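Trans-2-enoyl-CoA reductase [NADH] (Treponema denticola ATCC 35405, PDB 4GGO) catalyses the NADH-dependent reduction of the carbon-carbon double bond of crotonyl-CoA to butyryl-CoA, and in vitro also accepts hexenoyl-CoA and dodecenoyl-CoA. Local coordinates at residues V53-C58 / A65-A70; N60-A65 / L230-I235; I144-A149 / G207-R212; V276-V281 / I312-R317. All coordinates share one frame; numbering follows the deposited sequence.

All four contacts gather round one parallel Rossmann sheet; the 57-62 turn and the loops after strands 141-146 and 270-276 supply NAD(+)-binding residues. Contacts 1 and 2 share helix 61-74 and have centres 9 Å apart; S66 OG of the first lies 2.9 Å from Y232 OH of the second, a probable hydrogen bond. Contact 3 lies across the sheet from that helix, on the strand between 52-56 and 227-233. Contacts 2 and 4 are the closest pair, centres 7 Å apart, with Y62 OH 2.9 Å from K278 O. Contacts 3 and 4 do not touch. NAD(+)-binding residues occur in every contact, and contact 2 adds the substrate-binding Y234.

Contact 1: residues V53-C58 / A65-A70; sequences VLVLGC and ASRITA
V53 meets A70 where the first strand of a Rossmann beta-alpha-beta unit, 52-56, runs beneath its own crossover helix, 61-74; the unit is completed by strand 77-82. The CG2 methyl of V53 comes to 3.8 Å from A70 CB, methyl against methyl. Two residues on, V55 also points at the helix. With CG1 anti to the backbone N (chi1 180°), CG2 is the branch that faces the helix, 4.1 Å from R67 CB and equally far from R67 CA. The valine thus rests on the root of the arginine. L54 and L56 belong to the other face of the sheet, where L56 touches Y146. The strand ends at G57, where the NAD(+)-binding turn begins, at a positive phi of 92°.

C58, the next NAD(+)-binding residue, turns back to the helix and meets the outer part of R67. That arginine runs fully extended from CG to NE, which carries its guanidinium past the cysteine: C58 CB sits 4.1 Å from R67 CD. The sulfur approaches the guanidinium obliquely, SG being 4.0 Å from R67 NH1. Further bonds fix the buried charged group, from NE to T78 OG1 and from NH1 to T116 OG1. A water bridges the two residues, donating to C58 O at 2.9 Å and accepting from R67 NH1 at 3.2 Å.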
# COMPACT_ATOMS: atom_id res chain seq x y z
N VAL A 53 10.35 14.23 -1.11
CA VAL A 53 9.78 12.98 -0.62
C VAL A 53 10.39 11.75 -1.28
O VAL A 53 10.52 11.67 -2.50
CB VAL A 53 8.26 12.95 -0.82
CG1 VAL A 53 7.66 11.70 -0.17
CG2 VAL A 53 7.62 14.21 -0.25
N LEU A 54 10.77 10.78 -0.45
CA LEU A 54 11.19 9.47 -0.93
C LEU A 54 10.08 8.46 -0.66
O LEU A 54 9.62 8.33 0.48
CB LEU A 54 12.48 9.04 -0.23
CG LEU A 54 13.03 7.66 -0.60
CD1 LEU A 54 13.40 7.60 -2.08
CD2 LEU A 54 14.23 7.31 0.27
N VAL A 55 9.64 7.76 -1.70
CA VAL A 55 8.61 6.74 -1.54
C VAL A 55 9.12 5.37 -1.96
O VAL A 55 9.46 5.15 -3.13
CB VAL A 55 7.33 7.07 -2.35
CG1 VAL A 55 6.29 5.98 -2.16
CG2 VAL A 55 6.77 8.42 -1.92
N LEU A 56 9.17 4.46 -1.00
CA LEU A 56 9.66 3.11 -1.26
C LEU A 56 8.49 2.17 -1.50
O LEU A 56 7.72 1.86 -0.59
CB LEU A 56 10.51 2.63 -0.08
CG LEU A 56 11.66 3.58 0.24
CD1 LEU A 56 12.37 3.18 1.52
CD2 LEU A 56 12.64 3.64 -0.92
N GLY A 57 8.36 1.70 -2.74
CA GLY A 57 7.19 0.96 -3.17
C GLY A 57 6.19 1.94 -3.74
O GLY A 57 5.06 2.04 -3.27
N CYS A 58 6.61 2.65 -4.79
CA CYS A 58 5.88 3.81 -5.28
C CYS A 58 4.89 3.50 -6.40
O CYS A 58 4.19 4.40 -6.87
CB CYS A 58 6.88 4.83 -5.81
SG CYS A 58 7.87 4.19 -7.20
N ALA A 65 -0.32 6.17 -3.98
CA ALA A 65 -1.17 7.25 -3.48
C ALA A 65 -0.36 8.26 -2.67
O ALA A 65 -0.67 9.45 -2.66
CB ALA A 65 -2.31 6.68 -2.65
N SER A 66 0.67 7.77 -2.00
CA SER A 66 1.55 8.62 -1.20
C SER A 66 2.38 9.55 -2.08
O SER A 66 2.60 10.71 -1.74
CB SER A 66 2.46 7.78 -0.31
OG SER A 66 1.71 6.92 0.53
N ARG A 67 2.85 9.02 -3.20
CA ARG A 67 3.64 9.82 -4.13
C ARG A 67 2.76 10.84 -4.83
O ARG A 67 3.13 12.00 -4.98
CB ARG A 67 4.34 8.92 -5.15
CG ARG A 67 5.56 9.56 -5.79
CD ARG A 67 6.17 8.69 -6.88
NE ARG A 67 7.35 9.31 -7.46
CZ ARG A 67 8.03 8.81 -8.50
NH1 ARG A 67 7.64 7.68 -9.07
NH2 ARG A 67 9.10 9.45 -8.95
N ILE A 68 1.57 10.40 -5.25
CA ILE A 68 0.61 11.27 -5.92
C ILE A 68 0.15 12.41 -5.01
O ILE A 68 0.06 13.56 -5.45
CB ILE A 68 -0.60 10.47 -6.43
CG1 ILE A 68 -0.19 9.55 -7.59
CG2 ILE A 68 -1.72 11.40 -6.88
CD1 ILE A 68 -1.31 8.71 -8.13
N THR A 69 -0.14 12.09 -3.76
CA THR A 69 -0.58 13.10 -2.80
C THR A 69 0.52 14.14 -2.55
O THR A 69 0.26 15.34 -2.51
CB THR A 69 -1.01 12.48 -1.45
OG1 THR A 69 -2.07 11.54 -1.67
CG2 THR A 69 -1.48 13.56 -0.48
N ALA A 70 1.75 13.66 -2.39
CA ALA A 70 2.88 14.55 -2.15
C ALA A 70 3.15 15.44 -3.36
O ALA A 70 3.35 16.65 -3.22
CB ALA A 70 4.13 13.75 -1.80
O HOH W 1 4.83 6.06 -9.14

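Contact 2: residues N60-A65 / L230-I235; sequences NGYGLA and LAYSYI
The NAD(+)-binding turn of this Rossmann fold leads into helix 61-74, and here the first turn of that helix faces strand 227-233 of the central parallel sheet. A single pair of tyrosines makes the contact. Y62, itself an NAD(+)-binding residue, brings its CB to 3.6 Å from Y232 CD2, and Y232 CE2 lies 3.7 Å from the same carbon. Beyond this close point the rings form a T-shaped pair, with the edge of Y62 turned toward the face of Y232. Their centroids are 5.9 Å apart and the planes meet at 66°.

Both side chains leave the backbone in the same way, with CG anti to the carbonyl carbon (chi1 -72° for Y62 and -66° for Y232), yet the two phenols end at separate sites. Y62 reaches K278 O in the loop after strand 270-276, while Y232 turns toward the helix and bonds with S66 OG. Each ring is therefore held at its hydroxyl as well as by its neighbour. At the end of the strand segment the chain continues to substrate-binding Y234, whose OH is hydrogen-bonded to E344 OE2. Y232 CE2 also passes 3.9 Å from Y62 O.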
# COMPACT_ATOMS: atom_id res chain seq x y z
N ASN A 60 2.26 1.19 -6.72
CA ASN A 60 0.89 0.73 -6.50
C ASN A 60 0.40 0.95 -5.07
O ASN A 60 1.20 1.20 -4.16
CB ASN A 60 0.75 -0.74 -6.87
CG ASN A 60 1.34 -1.67 -5.83
OD1 ASN A 60 2.56 -1.76 -5.69
ND2 ASN A 60 0.48 -2.36 -5.09
N GLY A 61 -0.91 0.84 -4.89
CA GLY A 61 -1.52 0.91 -3.57
C GLY A 61 -1.23 2.18 -2.80
O GLY A 61 -1.27 3.28 -3.35
N TYR A 62 -0.92 2.01 -1.52
CA TYR A 62 -0.68 3.14 -0.62
C TYR A 62 0.59 3.91 -1.00
O TYR A 62 0.68 5.11 -0.77
CB TYR A 62 -0.60 2.65 0.82
CG TYR A 62 -1.95 2.24 1.39
CD1 TYR A 62 -3.07 3.03 1.21
CD2 TYR A 62 -2.09 1.05 2.10
CE1 TYR A 62 -4.30 2.66 1.73
CE2 TYR A 62 -3.31 0.67 2.62
CZ TYR A 62 -4.42 1.48 2.43
OH TYR A 62 -5.64 1.11 2.94
N GLY A 63 1.56 3.20 -1.57
CA GLY A 63 2.79 3.83 -2.01
C GLY A 63 2.54 4.81 -3.14
O GLY A 63 2.98 5.96 -3.09
N LEU A 64 1.83 4.35 -4.16
CA LEU A 64 1.47 5.19 -5.30
C LEU A 64 0.64 6.40 -4.86
O LEU A 64 0.87 7.52 -5.32
CB LEU A 64 0.69 4.37 -6.33
CG LEU A 64 0.11 5.13 -7.53
CD1 LEU A 64 1.21 5.81 -8.33
CD2 LEU A 64 -0.70 4.19 -8.41
N ALA A 65 -0.32 6.17 -3.98
CA ALA A 65 -1.17 7.25 -3.48
C ALA A 65 -0.36 8.26 -2.67
O ALA A 65 -0.67 9.45 -2.66
CB ALA A 65 -2.31 6.68 -2.65
N LEU A 230 7.46 6.98 7.64
CA LEU A 230 6.33 6.13 7.98
C LEU A 230 6.45 4.75 7.34
O LEU A 230 6.95 4.62 6.23
CB LEU A 230 5.02 6.77 7.53
CG LEU A 230 4.74 8.23 7.88
CD1 LEU A 230 3.39 8.65 7.33
CD2 LEU A 230 4.79 8.43 9.38
N ALA A 231 5.99 3.73 8.06
CA ALA A 231 5.84 2.40 7.49
C ALA A 231 4.39 1.98 7.64
O ALA A 231 3.83 2.01 8.74
CB ALA A 231 6.77 1.42 8.18
N TYR A 232 3.77 1.59 6.53
CA TYR A 232 2.36 1.22 6.54
C TYR A 232 2.15 -0.19 7.08
O TYR A 232 2.98 -1.07 6.87
CB TYR A 232 1.75 1.37 5.15
CG TYR A 232 1.72 2.81 4.67
CD1 TYR A 232 1.46 3.84 5.56
CD2 TYR A 232 1.95 3.13 3.34
CE1 TYR A 232 1.42 5.16 5.13
CE2 TYR A 232 1.92 4.44 2.91
CZ TYR A 232 1.65 5.45 3.81
OH TYR A 232 1.62 6.76 3.39
N SER A 233 1.03 -0.39 7.77
CA SER A 233 0.72 -1.67 8.37
C SER A 233 -0.79 -1.86 8.51
O SER A 233 -1.57 -1.04 8.04
CB SER A 233 1.40 -1.80 9.73
OG SER A 233 1.16 -3.07 10.30
N TYR A 234 -1.19 -2.93 9.18
CA TYR A 234 -2.60 -3.25 9.34
C TYR A 234 -2.84 -4.03 10.62
O TYR A 234 -2.03 -4.87 11.00
CB TYR A 234 -3.10 -4.05 8.13
CG TYR A 234 -4.60 -4.28 8.11
CD1 TYR A 234 -5.48 -3.21 8.14
CD2 TYR A 234 -5.12 -5.56 8.02
CE1 TYR A 234 -6.85 -3.42 8.12
CE2 TYR A 234 -6.48 -5.78 7.99
CZ TYR A 234 -7.34 -4.70 8.04
OH TYR A 234 -8.70 -4.92 8.01
N ILE A 235 -3.94 -3.73 11.30
CA ILE A 235 -4.28 -4.42 12.54
C ILE A 235 -5.49 -5.32 12.34
O ILE A 235 -5.51 -6.47 12.79
CB ILE A 235 -4.53 -3.41 13.69
CG1 ILE A 235 -3.21 -2.80 14.15
CG2 ILE A 235 -5.23 -4.08 14.86
CD1 ILE A 235 -3.35 -1.78 15.26

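Contact 3: residues I144-A149 / G207-R212; sequences IVYSLA and GEDWER
This is a buried aromatic contact between the end of central strand 141-146 and the first turn of helix 208-219, which packs on the sheet. Y146 carries it. W210 CB sits over the middle of the tyrosine ring, 3.9 Å from its centroid and only 10° off the ring normal, a CH-pi contact. In turn, Y146 CB lies over the five-membered ring of W210, 4.2 Å from that centroid. The planes are inclined at 33°, neither a stack nor edge-to-face; the contact is made by a methylene over each face. On the opposite face of the tyrosine, L148 CG lies toward the rim, which leaves the ring clamped between helix and loop.

At its far end Y146 OH donates to D209 OD2 over 3.0 Å, using the anti lone pair of that oxygen. The carboxylate is turned 59° from the ring, and its other oxygen, OD1, forms a salt bridge with K127. W210 is tied at NE1 to T229 OG1 on the neighbouring strand. L148 CD1 also approaches D209 OD2, at 3.3 Å. L148 and A149, which bind NAD(+), follow strand 141-146; cofactor-binding loops at the carboxyl ends of parallel strands are characteristic of Rossmann folds.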
# COMPACT_ATOMS: atom_id res chain seq x y z
N ILE A 144 9.74 10.39 4.28
CA ILE A 144 10.11 9.11 3.71
C ILE A 144 9.02 8.07 3.93
O ILE A 144 8.78 7.64 5.06
CB ILE A 144 11.43 8.59 4.30
CG1 ILE A 144 12.55 9.61 4.08
CG2 ILE A 144 11.81 7.25 3.67
CD1 ILE A 144 13.88 9.17 4.62
N VAL A 145 8.37 7.66 2.85
CA VAL A 145 7.27 6.71 2.94
C VAL A 145 7.74 5.30 2.62
O VAL A 145 8.15 5.02 1.49
CB VAL A 145 6.11 7.10 2.00
CG1 VAL A 145 4.98 6.10 2.12
CG2 VAL A 145 5.63 8.51 2.32
N TYR A 146 7.68 4.42 3.61
CA TYR A 146 8.06 3.03 3.41
C TYR A 146 6.83 2.16 3.19
O TYR A 146 6.12 1.82 4.14
CB TYR A 146 8.86 2.50 4.61
CG TYR A 146 9.51 1.16 4.36
CD1 TYR A 146 8.83 -0.02 4.63
CD2 TYR A 146 10.80 1.07 3.86
CE1 TYR A 146 9.42 -1.25 4.40
CE2 TYR A 146 11.40 -0.16 3.64
CZ TYR A 146 10.70 -1.31 3.91
OH TYR A 146 11.29 -2.53 3.68
N SER A 147 6.57 1.80 1.94
CA SER A 147 5.40 1.02 1.59
C SER A 147 5.75 -0.20 0.74
O SER A 147 5.03 -0.54 -0.20
CB SER A 147 4.37 1.89 0.86
OG SER A 147 3.22 1.13 0.50
N LEU A 148 6.86 -0.84 1.06
CA LEU A 148 7.30 -2.02 0.32
C LEU A 148 6.40 -3.22 0.60
O LEU A 148 6.10 -3.53 1.76
CB LEU A 148 8.75 -2.36 0.64
CG LEU A 148 9.80 -1.39 0.08
CD1 LEU A 148 11.20 -1.84 0.46
CD2 LEU A 148 9.66 -1.26 -1.43
N ALA A 149 5.95 -3.88 -0.46
CA ALA A 149 5.08 -5.04 -0.34
C ALA A 149 5.60 -6.19 -1.20
O ALA A 149 5.31 -6.26 -2.40
CB ALA A 149 3.66 -4.68 -0.74
N GLY A 207 10.85 -4.50 10.12
CA GLY A 207 11.38 -3.17 9.88
C GLY A 207 12.88 -3.10 9.65
O GLY A 207 13.48 -2.04 9.80
N GLU A 208 13.49 -4.22 9.26
CA GLU A 208 14.94 -4.25 9.03
C GLU A 208 15.37 -3.35 7.87
O GLU A 208 16.26 -2.52 8.02
CB GLU A 208 15.44 -5.68 8.81
CG GLU A 208 15.49 -6.52 10.07
CD GLU A 208 16.31 -7.79 9.89
OE1 GLU A 208 16.66 -8.12 8.74
OE2 GLU A 208 16.60 -8.46 10.91
N ASP A 209 14.73 -3.53 6.71
CA ASP A 209 15.09 -2.75 5.53
C ASP A 209 14.78 -1.27 5.71
O ASP A 209 15.52 -0.41 5.24
CB ASP A 209 14.37 -3.29 4.29
CG ASP A 209 14.78 -2.56 3.03
OD1 ASP A 209 16.00 -2.50 2.74
OD2 ASP A 209 13.89 -2.03 2.33
N TRP A 210 13.67 -1.00 6.39
CA TRP A 210 13.26 0.37 6.69
C TRP A 210 14.36 1.09 7.46
O TRP A 210 14.78 2.18 7.09
CB TRP A 210 11.97 0.35 7.51
CG TRP A 210 11.44 1.70 7.88
CD1 TRP A 210 11.69 2.89 7.26
CD2 TRP A 210 10.56 2.00 8.98
NE1 TRP A 210 11.03 3.91 7.90
CE2 TRP A 210 10.33 3.38 8.96
CE3 TRP A 210 9.95 1.22 9.97
CZ2 TRP A 210 9.51 4.02 9.89
CZ3 TRP A 210 9.14 1.85 10.89
CH2 TRP A 210 8.92 3.23 10.85
N GLU A 211 14.81 0.46 8.54
CA GLU A 211 15.86 1.02 9.38
C GLU A 211 17.17 1.14 8.59
O GLU A 211 17.94 2.08 8.80
CB GLU A 211 16.07 0.16 10.62
CG GLU A 211 16.94 0.80 11.69
CD GLU A 211 17.00 -0.02 12.96
OE1 GLU A 211 16.84 -1.25 12.89
OE2 GLU A 211 17.19 0.57 14.05
N ARG A 212 17.41 0.19 7.69
CA ARG A 212 18.60 0.22 6.86
C ARG A 212 18.57 1.41 5.91
O ARG A 212 19.58 2.07 5.70
CB ARG A 212 18.74 -1.09 6.08
CG ARG A 212 20.12 -1.31 5.48
CD ARG A 212 20.18 -2.60 4.68
NE ARG A 212 21.52 -2.88 4.16
CZ ARG A 212 22.38 -3.73 4.72
NH1 ARG A 212 22.04 -4.39 5.81
NH2 ARG A 212 23.57 -3.91 4.17

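Contact 4: residues V276-V281 / I312-R317; sequences VNKGLV and IEQITR
Q314 and K278 cross obliquely, the amide of the glutamine lying against the aliphatic part of the lysine. K278 CG comes to 3.4 Å from Q314 CD, and K278 CD is 3.6 Å from Q314 CG. At the nitrogen end of the amide, Q314 NE2 stands 3.8 Å from K278 CB. The glutamine chain bends at chi2 (-93°), folding its amide round so that OE1 faces the loop backbone. There it accepts the K278 N-H over 2.9 Å in a nearly straight bond, 171° at the hydrogen, although the donor stands well above the carbonyl plane instead of on a lone pair. The same oxygen lies 3.3 Å from N277 CB.

The loop continues strand 270-276 of the Rossmann sheet and supplies NAD(+)-binding L280 and V281 farther on, while helix 311-323 packs against it through Q314. Q314 NE2 bonds with I340 O, beyond strand 338-339, and with E309 OE1 just before its own helix. The buried amide thus has partners at both its oxygen and its nitrogen. The lysine chain, bent at chi3 and chi4, curls back on its own loop: K278 NZ donates to G279 O at 2.9 Å, almost straight onto the oxygen at a C=O...N angle of 165°.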
# COMPACT_ATOMS: atom_id res chain seq x y z
N VAL A 276 -1.02 2.72 10.70
CA VAL A 276 -1.96 1.63 10.51
C VAL A 276 -3.08 2.10 9.60
O VAL A 276 -3.87 2.97 9.96
CB VAL A 276 -2.55 1.15 11.85
CG1 VAL A 276 -3.30 -0.16 11.64
CG2 VAL A 276 -1.44 0.96 12.87
N ASN A 277 -3.14 1.51 8.41
CA ASN A 277 -4.14 1.90 7.41
C ASN A 277 -5.33 0.95 7.40
O ASN A 277 -5.34 -0.06 8.10
CB ASN A 277 -3.50 1.97 6.02
CG ASN A 277 -2.39 3.00 5.94
OD1 ASN A 277 -2.00 3.60 6.95
ND2 ASN A 277 -1.86 3.21 4.74
N LYS A 278 -6.34 1.28 6.60
CA LYS A 278 -7.54 0.46 6.51
C LYS A 278 -7.31 -0.78 5.66
O LYS A 278 -6.31 -0.88 4.95
CB LYS A 278 -8.72 1.27 5.95
CG LYS A 278 -8.68 1.46 4.44
CD LYS A 278 -9.88 2.26 3.96
CE LYS A 278 -11.18 1.49 4.13
NZ LYS A 278 -11.27 0.33 3.20
N GLY A 279 -8.24 -1.72 5.73
CA GLY A 279 -8.16 -2.93 4.94
C GLY A 279 -8.53 -2.68 3.49
O GLY A 279 -9.38 -1.85 3.19
N LEU A 280 -7.87 -3.40 2.59
CA LEU A 280 -8.11 -3.25 1.16
C LEU A 280 -7.78 -4.54 0.44
O LEU A 280 -7.11 -5.42 0.99
CB LEU A 280 -7.25 -2.11 0.59
CG LEU A 280 -5.78 -2.43 0.30
CD1 LEU A 280 -5.18 -1.40 -0.64
CD2 LEU A 280 -4.96 -2.51 1.58
N VAL A 281 -8.26 -4.66 -0.80
CA VAL A 281 -7.96 -5.83 -1.61
C VAL A 281 -6.49 -5.82 -2.01
O VAL A 281 -6.02 -4.88 -2.65
CB VAL A 281 -8.81 -5.87 -2.89
CG1 VAL A 281 -8.42 -7.05 -3.76
CG2 VAL A 281 -10.29 -5.92 -2.54
N ILE A 312 -6.29 6.41 -2.37
CA ILE A 312 -6.06 7.85 -2.52
C ILE A 312 -6.85 8.66 -1.49
O ILE A 312 -6.40 9.73 -1.06
CB ILE A 312 -6.34 8.34 -3.97
CG1 ILE A 312 -5.70 9.71 -4.21
CG2 ILE A 312 -7.83 8.34 -4.27
CD1 ILE A 312 -4.19 9.71 -4.11
N GLU A 313 -8.01 8.16 -1.08
CA GLU A 313 -8.79 8.83 -0.04
C GLU A 313 -8.08 8.70 1.30
O GLU A 313 -7.97 9.66 2.06
CB GLU A 313 -10.20 8.25 0.05
CG GLU A 313 -11.11 8.60 -1.12
CD GLU A 313 -10.89 7.72 -2.33
OE1 GLU A 313 -10.19 6.69 -2.20
OE2 GLU A 313 -11.42 8.05 -3.41
N GLN A 314 -7.59 7.49 1.58
CA GLN A 314 -6.84 7.20 2.80
C GLN A 314 -5.62 8.09 2.96
O GLN A 314 -5.42 8.70 4.01
CB GLN A 314 -6.39 5.74 2.79
CG GLN A 314 -7.38 4.77 3.38
CD GLN A 314 -7.13 4.51 4.85
OE1 GLN A 314 -6.15 3.85 5.22
NE2 GLN A 314 -8.01 5.02 5.71
N ILE A 315 -4.80 8.15 1.92
CA ILE A 315 -3.51 8.84 2.00
C ILE A 315 -3.65 10.37 2.01
O ILE A 315 -2.92 11.05 2.72
CB ILE A 315 -2.55 8.38 0.89
CG1 ILE A 315 -2.37 6.86 0.96
CG2 ILE A 315 -1.22 9.08 1.02
CD1 ILE A 315 -2.01 6.35 2.34
N THR A 316 -4.57 10.89 1.21
CA THR A 316 -4.84 12.33 1.25
C THR A 316 -5.30 12.74 2.65
O THR A 316 -4.90 13.79 3.15
CB THR A 316 -5.89 12.76 0.21
OG1 THR A 316 -7.04 11.91 0.29
CG2 THR A 316 -5.31 12.70 -1.19
N ARG A 317 -6.12 11.90 3.28
CA ARG A 317 -6.55 12.16 4.65
C ARG A 317 -5.36 12.07 5.61
O ARG A 317 -5.25 12.85 6.56
CB ARG A 317 -7.66 11.20 5.09
CG ARG A 317 -8.08 11.36 6.54
CD ARG A 317 -9.50 10.88 6.79
NE ARG A 317 -9.64 9.43 6.73
CZ ARG A 317 -9.48 8.62 7.77
NH1 ARG A 317 -9.18 9.12 8.97
NH2 ARG A 317 -9.63 7.31 7.63